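PDB 4PZJ: transcriptional regulator, LysR family from Eggerthella lenta, which probably binds regulatory DNA as a transcription factor, this 70-residue chain being its N-terminal winged helix-turn-helix domain. Local coordinates for residues 6-11 with 30-35; 38-41 with 46-49. One frame throughout, in Å; residues are numbered along the deposited sequence.

Contact 1: 6-11 with 30-35; sequences VETFLT and PAVSQH
T8 faces H35 and V32 where helix 3-11 packs against helix 29-43, the recognition helix of the helix-turn-helix in proteins of this family. The dense part of the junction gathers round T8, whose side chain is buried; the two backbones are nearest at T8 and V32, their CA atoms 6.4 Å apart. T8 splits its side chain between two kinds of neighbour. Its methyl CG2 lies anti to the backbone N and meets CG1 of V32 at 3.8 Å, while OG1, anti to the carbonyl carbon (chi1 -67°), accepts a hydrogen bond from ND1 of H35 at 2.7 Å. The hydroxyl sits at the edge of the imidazole, only 14° out of the ring plane, and the two side chains cross at about a right angle. T8 OG1 is also hydrogen-bonded to the carbonyl oxygen of F4, so this buried hydroxyl takes part in two hydrogen bonds, and the F4 ring meets H35 edge-to-face. V32 continues the packing onto A22 of helix 18-25. Packing thins out toward the more open side of the pair, where H35 is partly exposed and E7 lies at the surface. There E7 OE1 stays 6.7 Å from H35 ND1, too far for a salt bridge, although the carboxylate of E7 could modestly favour a protonated imidazole. Within its own helix H35 has a further neighbour: A31 O sits 3.4 Å above one ring face, offset toward the rim.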
# COMPACT_ATOMS: atom_id res chain seq x y z
N VAL A 6 9.87 7.46 2.49
CA VAL A 6 9.88 6.37 1.52
C VAL A 6 11.23 5.67 1.53
O VAL A 6 11.29 4.44 1.63
CB VAL A 6 9.51 6.87 0.12
CG1 VAL A 6 9.89 5.87 -0.96
CG2 VAL A 6 8.05 7.28 0.10
N GLU A 7 12.31 6.43 1.48
CA GLU A 7 13.67 5.88 1.50
C GLU A 7 13.92 5.08 2.76
O GLU A 7 14.56 4.05 2.74
CB GLU A 7 14.68 7.05 1.42
CG GLU A 7 16.15 6.68 1.51
CD GLU A 7 17.07 7.85 1.93
OE1 GLU A 7 16.56 8.89 2.44
OE2 GLU A 7 18.32 7.73 1.77
N THR A 8 13.42 5.54 3.91
CA THR A 8 13.63 4.81 5.13
C THR A 8 12.86 3.51 5.08
O THR A 8 13.41 2.46 5.45
CB THR A 8 13.19 5.64 6.34
OG1 THR A 8 14.08 6.78 6.46
CG2 THR A 8 13.29 4.85 7.59
N PHE A 9 11.62 3.59 4.62
CA PHE A 9 10.78 2.38 4.52
C PHE A 9 11.49 1.34 3.64
O PHE A 9 11.60 0.15 4.02
CB PHE A 9 9.40 2.64 3.97
CG PHE A 9 8.71 1.36 3.51
CD1 PHE A 9 8.24 0.47 4.44
CD2 PHE A 9 8.66 1.04 2.16
CE1 PHE A 9 7.65 -0.73 4.04
CE2 PHE A 9 8.08 -0.15 1.74
CZ PHE A 9 7.61 -1.05 2.69
N LEU A 10 11.96 1.76 2.49
CA LEU A 10 12.61 0.79 1.60
C LEU A 10 13.89 0.17 2.20
O LEU A 10 14.21 -1.02 1.98
CB LEU A 10 12.89 1.43 0.24
CG LEU A 10 11.69 1.81 -0.63
CD1 LEU A 10 12.04 2.66 -1.81
CD2 LEU A 10 10.96 0.57 -1.10
N THR A 11 14.67 0.97 2.94
CA THR A 11 15.86 0.50 3.57
C THR A 11 15.51 -0.56 4.64
O THR A 11 16.15 -1.58 4.72
CB THR A 11 16.65 1.65 4.18
OG1 THR A 11 16.88 2.59 3.13
CG2 THR A 11 17.91 1.22 4.74
N PRO A 30 16.07 5.71 16.51
CA PRO A 30 14.81 6.36 16.72
C PRO A 30 14.33 7.24 15.56
O PRO A 30 13.13 7.33 15.34
CB PRO A 30 15.03 7.15 18.02
CG PRO A 30 16.09 6.43 18.71
CD PRO A 30 16.99 5.88 17.63
N ALA A 31 15.25 7.84 14.79
CA ALA A 31 14.88 8.60 13.60
C ALA A 31 14.23 7.71 12.54
O ALA A 31 13.21 8.08 11.99
CB ALA A 31 16.08 9.30 13.01
N VAL A 32 14.84 6.54 12.30
CA VAL A 32 14.30 5.55 11.41
C VAL A 32 12.88 5.17 11.86
O VAL A 32 11.92 5.19 11.09
CB VAL A 32 15.21 4.27 11.38
CG1 VAL A 32 14.48 3.13 10.72
CG2 VAL A 32 16.56 4.49 10.68
N SER A 33 12.74 4.84 13.13
CA SER A 33 11.44 4.44 13.66
C SER A 33 10.38 5.55 13.60
O SER A 33 9.25 5.27 13.29
CB SER A 33 11.60 3.94 15.10
OG SER A 33 12.32 2.74 15.20
N GLN A 34 10.77 6.83 13.78
CA GLN A 34 9.86 7.95 13.63
C GLN A 34 9.36 8.13 12.17
O GLN A 34 8.20 8.43 11.93
CB GLN A 34 10.52 9.23 14.17
CG GLN A 34 10.68 9.21 15.70
CD GLN A 34 11.78 10.15 16.24
OE1 GLN A 34 12.51 10.79 15.47
NE2 GLN A 34 11.89 10.24 17.59
N HIS A 35 10.24 7.92 11.18
CA HIS A 35 9.81 7.98 9.82
C HIS A 35 8.73 6.93 9.53
O HIS A 35 7.73 7.22 8.92
CB HIS A 35 10.94 7.72 8.86
CG HIS A 35 12.00 8.79 8.83
ND1 HIS A 35 13.24 8.60 8.25
CD2 HIS A 35 12.00 10.05 9.31
CE1 HIS A 35 13.95 9.71 8.37
NE2 HIS A 35 13.22 10.60 9.02

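Contact 2: 38-41 with 46-49; sequences HLER and PLFA
E40 reaches from helix 29-43 to the backbone of the segment 46-49, and one carboxylate oxygen carries the polar part of the contact. L47 N donates to E40 OE2 over 2.7 Å in a nearly straight bond, with 176° at the hydrogen; the oxygen is met on its anti side, 25° out of the carboxylate plane. F48 N points to the same OE2 from 3.5 Å, a weak second bond. The chain of E40 is extended beyond CG (chi2 179°), which carries the carboxylate out to these two consecutive amides, and P46 CA lies 3.6 Å from OE2. The side chain thus links the recognition helix to the entry of the wing in this winged helix-turn-helix, where strand 48-51 pairs with strand 54-57. With an alanine at E40, the L47 amide would probably lose its short, straight bond and the turn into the wing would be less firmly fixed to the helix. Apolar contacts run beside the polar ones. CG of L47 rests 4.0 Å from E40 CG, on the aliphatic part of that side chain. L39 and L47 cross at about a right angle, CB of L39 lying 4.0 Å from CD1 of L47. Between subunits, L47 packs on L63 of the second copy of the protein.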
# COMPACT_ATOMS: atom_id res chain seq x y z
N HIS A 38 5.45 7.66 11.42
CA HIS A 38 4.64 8.64 10.75
C HIS A 38 3.79 8.04 9.60
O HIS A 38 2.65 8.38 9.44
CB HIS A 38 5.58 9.73 10.23
CG HIS A 38 4.88 10.96 9.74
ND1 HIS A 38 4.84 12.13 10.46
CD2 HIS A 38 4.19 11.20 8.60
CE1 HIS A 38 4.16 13.04 9.79
NE2 HIS A 38 3.75 12.50 8.66
N LEU A 39 4.38 7.18 8.75
CA LEU A 39 3.63 6.57 7.70
C LEU A 39 2.52 5.70 8.26
O LEU A 39 1.41 5.71 7.76
CB LEU A 39 4.55 5.66 6.85
CG LEU A 39 5.64 6.32 6.01
CD1 LEU A 39 6.56 5.23 5.46
CD2 LEU A 39 4.99 7.09 4.91
N GLU A 40 2.82 4.97 9.33
CA GLU A 40 1.86 4.04 9.88
C GLU A 40 0.71 4.81 10.53
O GLU A 40 -0.44 4.40 10.43
CB GLU A 40 2.51 3.08 10.87
CG GLU A 40 3.51 2.12 10.30
CD GLU A 40 4.15 1.20 11.34
OE1 GLU A 40 4.31 1.60 12.52
OE2 GLU A 40 4.50 0.04 10.97
N ARG A 41 1.03 5.94 11.16
CA ARG A 41 -0.00 6.76 11.76
C ARG A 41 -0.84 7.47 10.68
O ARG A 41 -2.08 7.50 10.74
CB ARG A 41 0.67 7.72 12.74
CG ARG A 41 -0.27 8.49 13.64
CD ARG A 41 0.51 9.45 14.54
NE ARG A 41 1.42 8.80 15.50
CZ ARG A 41 2.76 8.70 15.38
NH1 ARG A 41 3.41 9.21 14.33
NH2 ARG A 41 3.46 8.10 16.33
N PRO A 46 -0.11 -0.90 9.93
CA PRO A 46 1.24 -1.22 10.29
C PRO A 46 2.00 -1.73 9.06
O PRO A 46 1.40 -2.40 8.21
CB PRO A 46 1.09 -2.38 11.26
CG PRO A 46 -0.08 -3.11 10.73
CD PRO A 46 -1.01 -2.05 10.20
N LEU A 47 3.28 -1.43 9.01
CA LEU A 47 4.13 -1.85 7.89
C LEU A 47 5.07 -2.97 8.30
O LEU A 47 5.56 -3.73 7.46
CB LEU A 47 4.91 -0.63 7.39
CG LEU A 47 4.04 0.43 6.76
CD1 LEU A 47 4.90 1.68 6.50
CD2 LEU A 47 3.28 0.04 5.49
N PHE A 48 5.40 -3.03 9.56
CA PHE A 48 6.27 -4.06 10.14
C PHE A 48 5.70 -4.54 11.45
O PHE A 48 4.89 -3.84 12.06
CB PHE A 48 7.66 -3.51 10.42
CG PHE A 48 8.37 -3.03 9.18
CD1 PHE A 48 8.99 -3.91 8.34
CD2 PHE A 48 8.37 -1.68 8.86
CE1 PHE A 48 9.61 -3.46 7.21
CE2 PHE A 48 9.02 -1.22 7.74
CZ PHE A 48 9.62 -2.12 6.89
N ALA A 49 6.14 -5.73 11.86
CA ALA A 49 5.76 -6.29 13.15
C ALA A 49 6.76 -7.32 13.60
O ALA A 49 7.42 -7.93 12.76
CB ALA A 49 4.37 -6.92 13.09

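Overall arrangement
The two contacts follow one another along the chain, contact 1 closing before contact 2 opens, and their centres lie about 10 Å apart. Helix 29-43 serves both: contact 1 uses its first half and contact 2 its later turns, which also touch helix 3-11. F9 of helix 3-11 joins them, its CE1 lying 3.7 Å from CZ of F48 and its ring also packing near L47, with its CB against L39. Three elements of the DNA-binding domain therefore share one continuous core. Such packing probably helps set where the recognition helix stands relative to the wing, the parts that, as in related regulators, probably approach DNA.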